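Local structure of enoyl CoA hydratase/isomerase (Crotonase) (Legionella pneumophila subsp. pneumophila, 3I47) at residues E35-L40 / G89-S94; S42-T47 / S96-P101; K59-G64 / A104-A109; I125-A130 / V184-L189. The protein probably catalyses hydration of enoyl-CoA thioesters or isomerisation of their double bond. All blocks are in the same frame, centred on the assembly; numbering follows the deposited sequence. Where two conformers were deposited one is given.

Interaction 1: residues E35-L40 / G89-S94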
loop_
_atom_site.group_PDB
_atom_site.type_symbol
_atom_site.label_atom_id
_atom_site.label_comp_id
_atom_site.label_asym_id
_atom_site.label_seq_id
_atom_site.Cartn_x
_atom_site.Cartn_y
_atom_site.Cartn_z
ATOM N N GLU A 35 -13.719 4.137 7.402
ATOM C CA GLU A 35 -14.182 4.212 6.004
ATOM C C GLU A 35 -13.223 3.485 5.078
ATOM O O GLU A 35 -13.641 2.729 4.206
ATOM C CB GLU A 35 -14.312 5.649 5.509
ATOM C CG GLU A 35 -15.374 6.469 6.222
ATOM C CD GLU A 35 -15.950 7.581 5.346
ATOM O OE1 GLU A 35 -16.001 8.738 5.823
ATOM O OE2 GLU A 35 -16.342 7.297 4.197
ATOM N N MET A 36 -11.930 3.731 5.267
ATOM C CA MET A 36 -10.907 3.081 4.453
ATOM C C MET A 36 -10.956 1.567 4.579
ATOM O O MET A 36 -10.878 0.861 3.569
ATOM C CB MET A 36 -9.518 3.650 4.761
ATOM C CG MET A 36 -9.420 5.134 4.392
ATOM S SD MET A 36 -7.769 5.863 4.632
ATOM C CE MET A 36 -6.839 4.909 3.489
ATOM N N ARG A 37 -11.108 1.070 5.807
ATOM C CA ARG A 37 -11.216 -0.382 6.037
ATOM C C ARG A 37 -12.371 -0.994 5.239
ATOM O O ARG A 37 -12.216 -2.042 4.597
ATOM C CB ARG A 37 -11.440 -0.685 7.522
ATOM C CG ARG A 37 -10.233 -0.436 8.399
ATOM C CD ARG A 37 -10.573 -0.759 9.854
ATOM N NE ARG A 37 -10.766 -2.200 10.060
ATOM C CZ ARG A 37 -11.257 -2.738 11.173
ATOM N NH1 ARG A 37 -11.621 -1.959 12.190
ATOM N NH2 ARG A 37 -11.384 -4.056 11.274
ATOM N N ILE A 38 -13.533 -0.345 5.296
ATOM C CA ILE A 38 -14.712 -0.871 4.616
ATOM C C ILE A 38 -14.530 -0.888 3.109
ATOM O O ILE A 38 -14.808 -1.903 2.459
ATOM C CB ILE A 38 -15.993 -0.092 4.998
ATOM C CG1 ILE A 38 -16.274 -0.286 6.491
ATOM C CG2 ILE A 38 -17.184 -0.574 4.153
ATOM C CD1 ILE A 38 -17.353 0.621 7.063
ATOM N N ARG A 39 -14.064 0.224 2.547
ATOM C CA ARG A 39 -13.868 0.287 1.095
ATOM C C ARG A 39 -12.792 -0.684 0.640
ATOM O O ARG A 39 -12.927 -1.305 -0.413
ATOM C CB ARG A 39 -13.505 1.701 0.633
ATOM C CG ARG A 39 -14.533 2.764 0.957
ATOM C CD ARG A 39 -15.882 2.458 0.401
ATOM N NE ARG A 39 -16.744 3.624 0.577
ATOM C CZ ARG A 39 -17.973 3.707 0.092
ATOM N NH1 ARG A 39 -18.495 2.674 -0.563
ATOM N NH2 ARG A 39 -18.678 4.813 0.284
ATOM N N LEU A 40 -11.715 -0.814 1.418
ATOM C CA LEU A 40 -10.660 -1.764 1.084
ATOM C C LEU A 40 -11.208 -3.188 1.048
ATOM O O LEU A 40 -10.928 -3.944 0.105
ATOM C CB LEU A 40 -9.511 -1.654 2.092
ATOM C CG LEU A 40 -8.431 -2.728 1.920
ATOM C CD1 LEU A 40 -7.627 -2.472 0.655
ATOM C CD2 LEU A 40 -7.526 -2.746 3.152
ATOM N N GLY A 89 -4.450 -0.319 13.169
ATOM C CA GLY A 89 -3.831 -1.657 13.175
ATOM C C GLY A 89 -4.530 -2.635 12.242
ATOM O O GLY A 89 -3.875 -3.328 11.456
ATOM N N ASN A 90 -5.858 -2.684 12.300
ATOM C CA ASN A 90 -6.601 -3.559 11.403
ATOM C C ASN A 90 -6.551 -3.123 9.950
ATOM O O ASN A 90 -6.480 -3.975 9.054
ATOM C CB ASN A 90 -8.044 -3.681 11.875
ATOM C CG ASN A 90 -8.187 -4.679 12.995
ATOM O OD1 ASN A 90 -7.723 -5.815 12.881
ATOM N ND2 ASN A 90 -8.846 -4.278 14.076
ATOM N N LEU A 91 -6.557 -1.810 9.713
ATOM C CA LEU A 91 -6.425 -1.296 8.342
ATOM C C LEU A 91 -5.094 -1.723 7.724
ATOM O O LEU A 91 -5.065 -2.259 6.610
ATOM C CB LEU A 91 -6.576 0.233 8.285
ATOM C CG LEU A 91 -6.321 0.876 6.907
ATOM C CD1 LEU A 91 -7.308 0.350 5.824
ATOM C CD2 LEU A 91 -6.375 2.398 7.010
ATOM N N MET A 92 -4.003 -1.495 8.444
ATOM C CA MET A 92 -2.690 -1.823 7.889
ATOM C C MET A 92 -2.555 -3.330 7.681
ATOM O O MET A 92 -1.991 -3.772 6.667
ATOM C CB MET A 92 -1.585 -1.280 8.786
ATOM C CG MET A 92 -1.638 0.236 8.925
ATOM S SD MET A 92 -0.643 1.120 7.730
ATOM C CE MET A 92 0.974 0.655 8.305
ATOM N N TYR A 93 -3.075 -4.119 8.621
ATOM C CA TYR A 93 -3.024 -5.568 8.486
ATOM C C TYR A 93 -3.800 -6.002 7.253
ATOM O O TYR A 93 -3.293 -6.781 6.440
ATOM C CB TYR A 93 -3.553 -6.250 9.745
ATOM C CG TYR A 93 -3.419 -7.745 9.706
ATOM C CD1 TYR A 93 -2.160 -8.348 9.727
ATOM C CD2 TYR A 93 -4.543 -8.554 9.649
ATOM C CE1 TYR A 93 -2.030 -9.736 9.698
ATOM C CE2 TYR A 93 -4.422 -9.949 9.618
ATOM C CZ TYR A 93 -3.162 -10.520 9.649
ATOM O OH TYR A 93 -3.035 -11.900 9.615
ATOM N N SER A 94 -5.007 -5.463 7.100
ATOM C CA SER A 94 -5.841 -5.793 5.956
ATOM C C SER A 94 -5.175 -5.443 4.619
ATOM O O SER A 94 -5.250 -6.232 3.661
ATOM C CB SER A 94 -7.202 -5.127 6.101
ATOM O OG SER A 94 -7.910 -5.774 7.151
HETATM O O HOH W 1 -9.648 -3.713 8.096
#
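Met36 meets Leu91 with the root of its side chain: its CB lies 4.1 Å from Leu91 CD2 and equally near Leu91 CD1. Arg37, one residue on, does two jobs. Its aliphatic part and the Leu91 side chain run alongside each other with opposed directions, Arg37 CG lying 3.7 Å from Leu91 CB. A bend at chi3 (69°) then folds the guanidinium group over Asn90. Asn90 CB sits above one face of that group, offset toward its rim, and approaches NH2 of Arg37 to 3.4 Å; the guanidinium and amide planes are inclined by only 22°. While the flat face takes this carbon, the edge of the group serves a polar contact in plane, where NE of Arg37 donates to water 1 at 2.7 Å. Water 1 donates in turn to Ser94 OG at 2.9 Å, so one molecule bridges the two helices on the more polar side of the seam. The helices are 30-45 and 78-97 of the crotonase fold. Their short segments run roughly parallel, with axes 9.6 Å apart and crossing at +27°. Leu117 of helix 113-120 touches both Met36 and Leu91, and Leu6 of strand 6-11 also touches Met36. At the end of the segment, Leu40 sets its CD2 against Leu91 and Ser94, residues about one turn apart on the partner helix. There CD2 of Leu40 lies 4.1 Å from Leu91 CD1 and 3.8 Å from Ser94 CB.

Interaction 2: residues S42-T47 / S96-P101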
loop_
_atom_site.group_PDB
_atom_site.type_symbol
_atom_site.label_atom_id
_atom_site.label_comp_id
_atom_site.label_asym_id
_atom_site.label_seq_id
_atom_site.Cartn_x
_atom_site.Cartn_y
_atom_site.Cartn_z
ATOM N N SER A 42 -14.258 -4.130 0.488
ATOM C CA SER A 42 -15.083 -4.250 -0.710
ATOM C C SER A 42 -14.220 -4.532 -1.944
ATOM O O SER A 42 -14.527 -5.440 -2.736
ATOM C CB SER A 42 -15.901 -2.981 -0.907
ATOM O OG SER A 42 -16.857 -2.837 0.128
ATOM N N ALA A 43 -13.131 -3.779 -2.096
ATOM C CA ALA A 43 -12.256 -3.929 -3.262
ATOM C C ALA A 43 -11.576 -5.298 -3.272
ATOM O O ALA A 43 -11.471 -5.951 -4.322
ATOM C CB ALA A 43 -11.204 -2.799 -3.280
ATOM N N ILE A 44 -11.127 -5.739 -2.099
ATOM C CA ILE A 44 -10.463 -7.044 -1.974
ATOM C C ILE A 44 -11.406 -8.181 -2.367
ATOM O O ILE A 44 -10.975 -9.175 -2.966
ATOM C CB ILE A 44 -9.887 -7.255 -0.549
ATOM C CG1 ILE A 44 -8.654 -6.370 -0.351
ATOM C CG2 ILE A 44 -9.538 -8.739 -0.291
ATOM C CD1 ILE A 44 -8.130 -6.343 1.081
ATOM N N ASN A 45 -12.694 -8.015 -2.072
ATOM C CA ASN A 45 -13.681 -9.069 -2.309
ATOM C C ASN A 45 -14.455 -8.923 -3.621
ATOM O O ASN A 45 -15.305 -9.769 -3.941
ATOM C CB ASN A 45 -14.628 -9.182 -1.101
ATOM C CG ASN A 45 -13.923 -9.721 0.133
ATOM O OD1 ASN A 45 -13.784 -9.027 1.139
ATOM N ND2 ASN A 45 -13.448 -10.951 0.050
ATOM N N ASP A 46 -14.148 -7.872 -4.383
ATOM C CA ASP A 46 -14.807 -7.617 -5.669
ATOM C C ASP A 46 -14.043 -8.276 -6.816
ATOM O O ASP A 46 -12.927 -7.876 -7.135
ATOM C CB ASP A 46 -14.922 -6.109 -5.915
ATOM C CG ASP A 46 -15.829 -5.761 -7.091
ATOM O OD1 ASP A 46 -16.155 -6.645 -7.914
ATOM O OD2 ASP A 46 -16.218 -4.582 -7.194
ATOM N N THR A 47 -14.657 -9.275 -7.449
ATOM C CA THR A 47 -14.007 -9.974 -8.556
ATOM C C THR A 47 -13.740 -9.071 -9.767
ATOM O O THR A 47 -12.938 -9.428 -10.630
ATOM C CB THR A 47 -14.799 -11.235 -9.014
ATOM O OG1 THR A 47 -16.121 -10.854 -9.385
ATOM C CG2 THR A 47 -14.861 -12.274 -7.905
ATOM N N SER A 96 -1.921 -5.317 4.105
ATOM C CA SER A 96 -0.776 -6.241 3.944
ATOM C C SER A 96 -1.208 -7.656 3.551
ATOM O O SER A 96 -0.455 -8.392 2.887
ATOM C CB SER A 96 0.069 -6.279 5.216
ATOM O OG SER A 96 -0.563 -7.004 6.252
ATOM N N GLN A 97 -2.413 -8.028 3.973
ATOM C CA GLN A 97 -2.989 -9.352 3.701
ATOM C C GLN A 97 -3.731 -9.465 2.363
ATOM O O GLN A 97 -4.149 -10.568 1.984
ATOM C CB GLN A 97 -3.940 -9.753 4.831
ATOM C CG GLN A 97 -3.222 -10.123 6.125
ATOM C CD GLN A 97 -2.509 -11.463 6.023
ATOM O OE1 GLN A 97 -3.133 -12.493 5.746
ATOM N NE2 GLN A 97 -1.201 -11.458 6.244
ATOM N N SER A 98 -3.899 -8.354 1.647
ATOM C CA SER A 98 -4.562 -8.376 0.341
ATOM C C SER A 98 -3.863 -9.355 -0.595
ATOM O O SER A 98 -2.660 -9.227 -0.800
ATOM C CB SER A 98 -4.499 -6.999 -0.314
ATOM O OG SER A 98 -5.018 -7.056 -1.647
ATOM N N PRO A 99 -4.610 -10.304 -1.186
ATOM C CA PRO A 99 -3.980 -11.165 -2.205
ATOM C C PRO A 99 -3.737 -10.400 -3.503
ATOM O O PRO A 99 -2.892 -10.807 -4.308
ATOM C CB PRO A 99 -5.012 -12.273 -2.454
ATOM C CG PRO A 99 -6.103 -12.065 -1.474
ATOM C CD PRO A 99 -6.001 -10.684 -0.892
ATOM N N LYS A 100 -4.493 -9.324 -3.710
ATOM C CA LYS A 100 -4.346 -8.470 -4.898
ATOM C C LYS A 100 -3.231 -7.430 -4.704
ATOM O O LYS A 100 -2.972 -6.987 -3.569
ATOM C CB LYS A 100 -5.665 -7.741 -5.190
ATOM C CG LYS A 100 -6.847 -8.690 -5.317
ATOM C CD LYS A 100 -8.150 -7.953 -5.519
ATOM C CE LYS A 100 -9.256 -8.979 -5.645
ATOM N NZ LYS A 100 -10.590 -8.391 -5.926
ATOM N N PRO A 101 -2.573 -7.018 -5.805
ATOM C CA PRO A 101 -1.556 -5.953 -5.714
ATOM C C PRO A 101 -2.132 -4.669 -5.140
ATOM O O PRO A 101 -3.247 -4.267 -5.496
ATOM C CB PRO A 101 -1.152 -5.706 -7.165
ATOM C CG PRO A 101 -1.516 -6.977 -7.884
ATOM C CD PRO A 101 -2.689 -7.575 -7.169
#
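Lys100 brings its ammonium group to the backbone carbonyls of the last part of helix 30-45 and of the chain after it. NZ of Lys100 donates to Ala43 O at 3.1 Å, lying in that carbonyl's plane, and makes a weak bond to Ile44 O, also at 3.1 Å. Asp46 O is nearer still, 2.7 Å from Lys100 NZ, and Val49 O just beyond the segment accepts a further hydrogen bond from NZ. With chi2 to chi4 all close to 180°, the extended chain spans from the loop to these carbonyls. Such a cluster of carbonyl oxygens should suit a positive charge. Within the loop 98-101, Ser98 OG donates to Lys100 O at 2.8 Å. The contact thus joins the ends of two crotonase-fold helices, 30-45 and 78-97, just where the second gives way to the connection into strand 102-106. Lys212 NZ binds Ser98 O and Lys100 O from outside. Beside the polar cluster, Ile44 packs with separate branches: its CD1 lies 3.9 Å from Ser98 CB, while its CG2 meets Pro99 CD at 4.1 Å, the two side chains crossing at about a right angle. Ile52 of strand 51-56 touches Ile44, Ala43 and Ser98 from the sheet.

Interaction 3: residues K59-G64 / A104-A109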
loop_
_atom_site.group_PDB
_atom_site.type_symbol
_atom_site.label_atom_id
_atom_site.label_comp_id
_atom_site.label_asym_id
_atom_site.label_seq_id
_atom_site.Cartn_x
_atom_site.Cartn_y
_atom_site.Cartn_z
ATOM N N LYS A 59 -3.627 18.975 -1.280
ATOM C CA LYS A 59 -2.185 19.239 -1.246
ATOM C C LYS A 59 -1.367 18.053 -0.744
ATOM O O LYS A 59 -0.233 17.847 -1.192
ATOM C CB LYS A 59 -1.882 20.458 -0.367
ATOM C CG LYS A 59 -2.521 21.754 -0.842
ATOM C CD LYS A 59 -2.135 22.918 0.071
ATOM C CE LYS A 59 -2.775 24.230 -0.372
ATOM N NZ LYS A 59 -2.570 24.476 -1.829
ATOM N N HIS A 60 -1.950 17.281 0.172
ATOM C CA HIS A 60 -1.180 16.297 0.946
ATOM C C HIS A 60 -1.841 14.943 1.047
ATOM O O HIS A 60 -3.044 14.850 1.307
ATOM C CB HIS A 60 -0.956 16.808 2.376
ATOM C CG HIS A 60 -0.257 18.123 2.431
ATOM N ND1 HIS A 60 1.030 18.296 1.971
ATOM C CD2 HIS A 60 -0.669 19.335 2.866
ATOM C CE1 HIS A 60 1.389 19.556 2.130
ATOM N NE2 HIS A 60 0.376 20.209 2.673
ATOM N N PHE A 61 -1.038 13.895 0.893
ATOM C CA PHE A 61 -1.503 12.531 1.110
ATOM C C PHE A 61 -2.110 12.402 2.518
ATOM O O PHE A 61 -3.254 11.960 2.662
ATOM C CB PHE A 61 -0.325 11.575 0.912
ATOM C CG PHE A 61 -0.689 10.117 0.954
ATOM C CD1 PHE A 61 -1.329 9.516 -0.126
ATOM C CD2 PHE A 61 -0.357 9.331 2.065
ATOM C CE1 PHE A 61 -1.634 8.136 -0.125
ATOM C CE2 PHE A 61 -0.671 7.959 2.082
ATOM C CZ PHE A 61 -1.314 7.362 0.986
ATOM N N SER A 62 -1.330 12.748 3.539
ATOM C CA SER A 62 -1.865 12.944 4.894
ATOM C C SER A 62 -0.903 13.759 5.724
ATOM O O SER A 62 0.207 13.307 5.995
ATOM C CB SER A 62 -2.159 11.620 5.607
ATOM O OG SER A 62 -2.623 11.899 6.933
ATOM N N ALA A 63 -1.337 14.951 6.130
ATOM C CA ALA A 63 -0.462 15.878 6.871
ATOM C C ALA A 63 -0.149 15.454 8.313
ATOM O O ALA A 63 0.738 16.038 8.956
ATOM C CB ALA A 63 -1.049 17.286 6.849
ATOM N N GLY A 64 -0.848 14.438 8.816
ATOM C CA GLY A 64 -0.683 14.005 10.201
ATOM C C GLY A 64 -2.000 13.566 10.809
ATOM O O GLY A 64 -2.871 13.068 10.109
ATOM N N ALA A 104 0.220 2.522 -3.238
ATOM C CA ALA A 104 -0.015 3.850 -2.621
ATOM C C ALA A 104 0.538 4.948 -3.516
ATOM O O ALA A 104 1.668 4.835 -3.997
ATOM C CB ALA A 104 0.644 3.927 -1.246
ATOM N N MET A 105 -0.248 6.003 -3.738
ATOM C CA MET A 105 0.141 7.104 -4.619
ATOM C C MET A 105 0.237 8.333 -3.721
ATOM O O MET A 105 -0.783 8.774 -3.167
ATOM C CB MET A 105 -0.918 7.303 -5.724
ATOM C CG MET A 105 -0.690 8.506 -6.633
ATOM S SD MET A 105 -2.016 8.809 -7.869
ATOM C CE MET A 105 -2.428 10.495 -7.470
ATOM N N VAL A 106 1.451 8.853 -3.550
ATOM C CA VAL A 106 1.706 9.863 -2.517
ATOM C C VAL A 106 2.174 11.201 -3.092
ATOM O O VAL A 106 3.245 11.277 -3.720
ATOM C CB VAL A 106 2.783 9.362 -1.528
ATOM C CG1 VAL A 106 3.043 10.402 -0.438
ATOM C CG2 VAL A 106 2.380 8.015 -0.915
ATOM N N GLN A 107 1.381 12.244 -2.843
ATOM C CA GLN A 107 1.740 13.625 -3.155
ATOM C C GLN A 107 1.897 14.406 -1.846
ATOM O O GLN A 107 1.274 14.077 -0.828
ATOM C CB GLN A 107 0.662 14.277 -4.035
ATOM C CG GLN A 107 -0.490 15.024 -3.284
ATOM C CD GLN A 107 -1.529 14.121 -2.591
ATOM O OE1 GLN A 107 -1.368 12.892 -2.474
ATOM N NE2 GLN A 107 -2.620 14.746 -2.120
ATOM N N GLY A 108 2.725 15.441 -1.870
ATOM C CA GLY A 108 2.866 16.296 -0.681
ATOM C C GLY A 108 3.293 15.532 0.565
ATOM O O GLY A 108 4.027 14.539 0.490
ATOM N N ALA A 109 2.821 15.987 1.718
ATOM C CA ALA A 109 3.219 15.385 2.994
ATOM C C ALA A 109 2.500 14.076 3.285
ATOM O O ALA A 109 1.278 13.980 3.124
ATOM C CB ALA A 109 2.983 16.371 4.131
#
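Two loops at the ends of parallel strands are stitched together here in the crotonase fold: the one leading from strand 51-56 to helix 67-74, and the turn between strands 102-106 and 109-111. In crotonase relatives the chain shortly beyond each of these regions supplies a backbone N-H of the oxyanion hole, and the same is probable here. Three hydrogen bonds do the stitching. Ala109 N donates to His60 ND1 at 2.9 Å and nearly straight (172°), although the donor is tilted somewhat out of the ring plane. Phe61 N reaches Gln107 O at 2.9 Å, and Ser62 N reaches Ala109 O, also at 2.9 Å, in that carbonyl's plane. Lys59 CB lies over one face of the imidazole, and His25 meets the ring edge-to-face. Gly108, at a positive phi, comes close enough for a CA-H...O contact, its CA 3.5 Å from Lys59 O. Gln107 lays its amide along the His60–Phe61 peptide while NE2 donates to Gly58 O. With CG anti to the backbone N (chi1 -173°), the Phe61 ring comes to lie against Val106. The Phe61 and Val106 side chains cross at about a right angle, and Phe61 CB lies 3.8 Å from Val106 CG1. Val106 CG2 makes a CH-pi contact, 3.9 Å from the Phe61 ring centroid and only 5° off the ring normal.

Interaction 4: residues I125-A130 / V184-L189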
loop_
_atom_site.group_PDB
_atom_site.type_symbol
_atom_site.label_atom_id
_atom_site.label_comp_id
_atom_site.label_asym_id
_atom_site.label_seq_id
_atom_site.Cartn_x
_atom_site.Cartn_y
_atom_site.Cartn_z
ATOM N N ILE A 125 4.294 4.983 -5.014
ATOM C CA ILE A 125 4.706 5.886 -6.069
ATOM C C ILE A 125 4.583 7.285 -5.487
ATOM O O ILE A 125 3.514 7.645 -4.973
ATOM C CB ILE A 125 3.758 5.764 -7.286
ATOM C CG1 ILE A 125 3.774 4.334 -7.867
ATOM C CG2 ILE A 125 4.142 6.800 -8.369
ATOM C CD1 ILE A 125 2.651 4.053 -8.895
ATOM N N ALA A 126 5.663 8.062 -5.542
ATOM C CA ALA A 126 5.661 9.413 -4.985
ATOM C C ALA A 126 5.906 10.452 -6.064
ATOM O O ALA A 126 6.661 10.202 -7.019
ATOM C CB ALA A 126 6.714 9.530 -3.901
ATOM N N SER A 127 5.271 11.611 -5.921
ATOM C CA SER A 127 5.637 12.774 -6.718
ATOM C C SER A 127 6.979 13.304 -6.194
ATOM O O SER A 127 7.362 13.041 -5.045
ATOM C CB SER A 127 4.555 13.852 -6.605
ATOM O OG SER A 127 4.433 14.232 -5.257
ATOM N N THR A 128 7.699 14.038 -7.037
ATOM C CA THR A 128 9.026 14.532 -6.654
ATOM C C THR A 128 8.965 15.437 -5.420
ATOM O O THR A 128 9.936 15.520 -4.659
ATOM C CB THR A 128 9.710 15.292 -7.817
ATOM O OG1 THR A 128 8.883 16.378 -8.232
ATOM C CG2 THR A 128 9.944 14.365 -9.000
ATOM N N SER A 129 7.826 16.085 -5.216
ATOM C CA SER A 129 7.659 17.019 -4.099
ATOM C C SER A 129 7.138 16.369 -2.808
ATOM O O SER A 129 6.969 17.065 -1.796
ATOM C CB SER A 129 6.758 18.190 -4.516
ATOM O OG SER A 129 7.409 19.011 -5.470
ATOM N N ALA A 130 6.890 15.055 -2.827
ATOM C CA ALA A 130 6.403 14.332 -1.635
ATOM C C ALA A 130 7.430 14.351 -0.500
ATOM O O ALA A 130 8.636 14.371 -0.753
ATOM C CB ALA A 130 6.031 12.895 -1.986
ATOM N N VAL A 184 8.091 10.352 -9.558
ATOM C CA VAL A 184 7.631 10.845 -10.864
ATOM C C VAL A 184 7.204 12.317 -10.785
ATOM O O VAL A 184 6.957 12.837 -9.689
ATOM C CB VAL A 184 6.479 9.951 -11.412
ATOM C CG1 VAL A 184 6.949 8.495 -11.569
ATOM C CG2 VAL A 184 5.278 10.022 -10.491
ATOM N N PRO A 185 7.136 13.024 -11.935
ATOM C CA PRO A 185 6.797 14.444 -11.904
ATOM C C PRO A 185 5.456 14.734 -11.243
ATOM O O PRO A 185 4.498 13.984 -11.441
ATOM C CB PRO A 185 6.759 14.820 -13.395
ATOM C CG PRO A 185 7.716 13.860 -14.027
ATOM C CD PRO A 185 7.442 12.576 -13.305
ATOM N N ASP A 186 5.408 15.816 -10.463
ATOM C CA ASP A 186 4.208 16.213 -9.715
ATOM C C ASP A 186 2.910 16.231 -10.547
ATOM O O ASP A 186 1.877 15.682 -10.140
ATOM C CB ASP A 186 4.405 17.614 -9.111
ATOM C CG ASP A 186 5.444 17.658 -7.983
ATOM O OD1 ASP A 186 6.014 16.621 -7.603
ATOM O OD2 ASP A 186 5.680 18.770 -7.459
ATOM N N ASP A 187 2.958 16.877 -11.706
ATOM C CA ASP A 187 1.725 17.153 -12.436
ATOM C C ASP A 187 1.208 15.942 -13.190
ATOM O O ASP A 187 0.095 15.985 -13.722
ATOM C CB ASP A 187 1.890 18.348 -13.371
ATOM C CG ASP A 187 2.101 19.654 -12.622
ATOM O OD1 ASP A 187 1.832 19.725 -11.397
ATOM O OD2 ASP A 187 2.539 20.622 -13.271
ATOM N N THR A 188 1.999 14.866 -13.232
ATOM C CA THR A 188 1.549 13.627 -13.888
ATOM C C THR A 188 1.554 12.388 -12.981
ATOM O O THR A 188 1.552 11.249 -13.448
ATOM C CB THR A 188 2.298 13.370 -15.201
ATOM O OG1 THR A 188 3.700 13.582 -15.001
ATOM C CG2 THR A 188 1.783 14.296 -16.291
ATOM N N LEU A 189 1.517 12.619 -11.670
ATOM C CA LEU A 189 1.487 11.527 -10.706
ATOM C C LEU A 189 0.289 10.605 -10.935
ATOM O O LEU A 189 0.451 9.379 -10.992
ATOM C CB LEU A 189 1.477 12.087 -9.274
ATOM C CG LEU A 189 1.369 11.073 -8.126
ATOM C CD1 LEU A 189 2.585 10.129 -8.087
ATOM C CD2 LEU A 189 1.235 11.811 -6.788
HETATM O O HOH W 2 7.620 17.728 -10.639
#
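Strand 123-127 pairs in parallel with the short edge strand 182-184 of the six-stranded crotonase-fold sheet, Ser127 bridging to Val184 with their CA atoms 5.0 Å apart. Val184 N donates to Ala126 O at 2.9 Å with an N-H...O angle of 158°, and a weak bond from Thr128 N to Val184 O (3.0 Å) continues the pairing past the strand end. Among the side chains, Ile125 CG2 rests against two neighbouring methyls, Leu189 CD1 at 3.7 Å and Val184 CG2 at 4.0 Å. Leu189 opens helix 189-201, whose Phe192 also reaches Ile125 and Val184, so the edge strand and the following helix both touch Ile125. The polar half centres on Asp186. Its CG lies beside the backbone N (chi1 -69°), which brings the carboxylate up against the type I turn that runs from Ser127 to Ala130. Both oxygens of the carboxylate serve Ser129 through their syn lone pairs: OD1 accepts from Ser129 N at 3.0 Å, and OD2 takes the Ser129 OG bond at 2.6 Å. OD1 also accepts from Thr128 OG1 at 2.9 Å, a donor that comes from above the carboxylate plane, 57° out of it. The Thr128 hydroxyl has a second role, accepting from water 2, and that same water accepts a bond from the backbone N of Asp186.

From the N terminus, helix 30-45 supplies the first segments of interactions 1 and 2, and 59-64 then opens interaction 3. Helix 78-97 returns to helix 30-45, closing interaction 1 and, just beyond, interaction 2, so both join these two helices. Their segments alternate, so the two loops cross; they touch through Ser94 O and Ile44 CD1. Of these three, interaction 3 closes last and crosses both, tying the loop after strand 51-56 to the end of strand 102-106. Interaction 4 follows in series, joining strand 123-127 to strand 182-184 and the start of helix 189-201. It meets interaction 3 where strands 102-106 and 123-127 are neighbours; interactions 1 and 2 lie across the chain's centre from it.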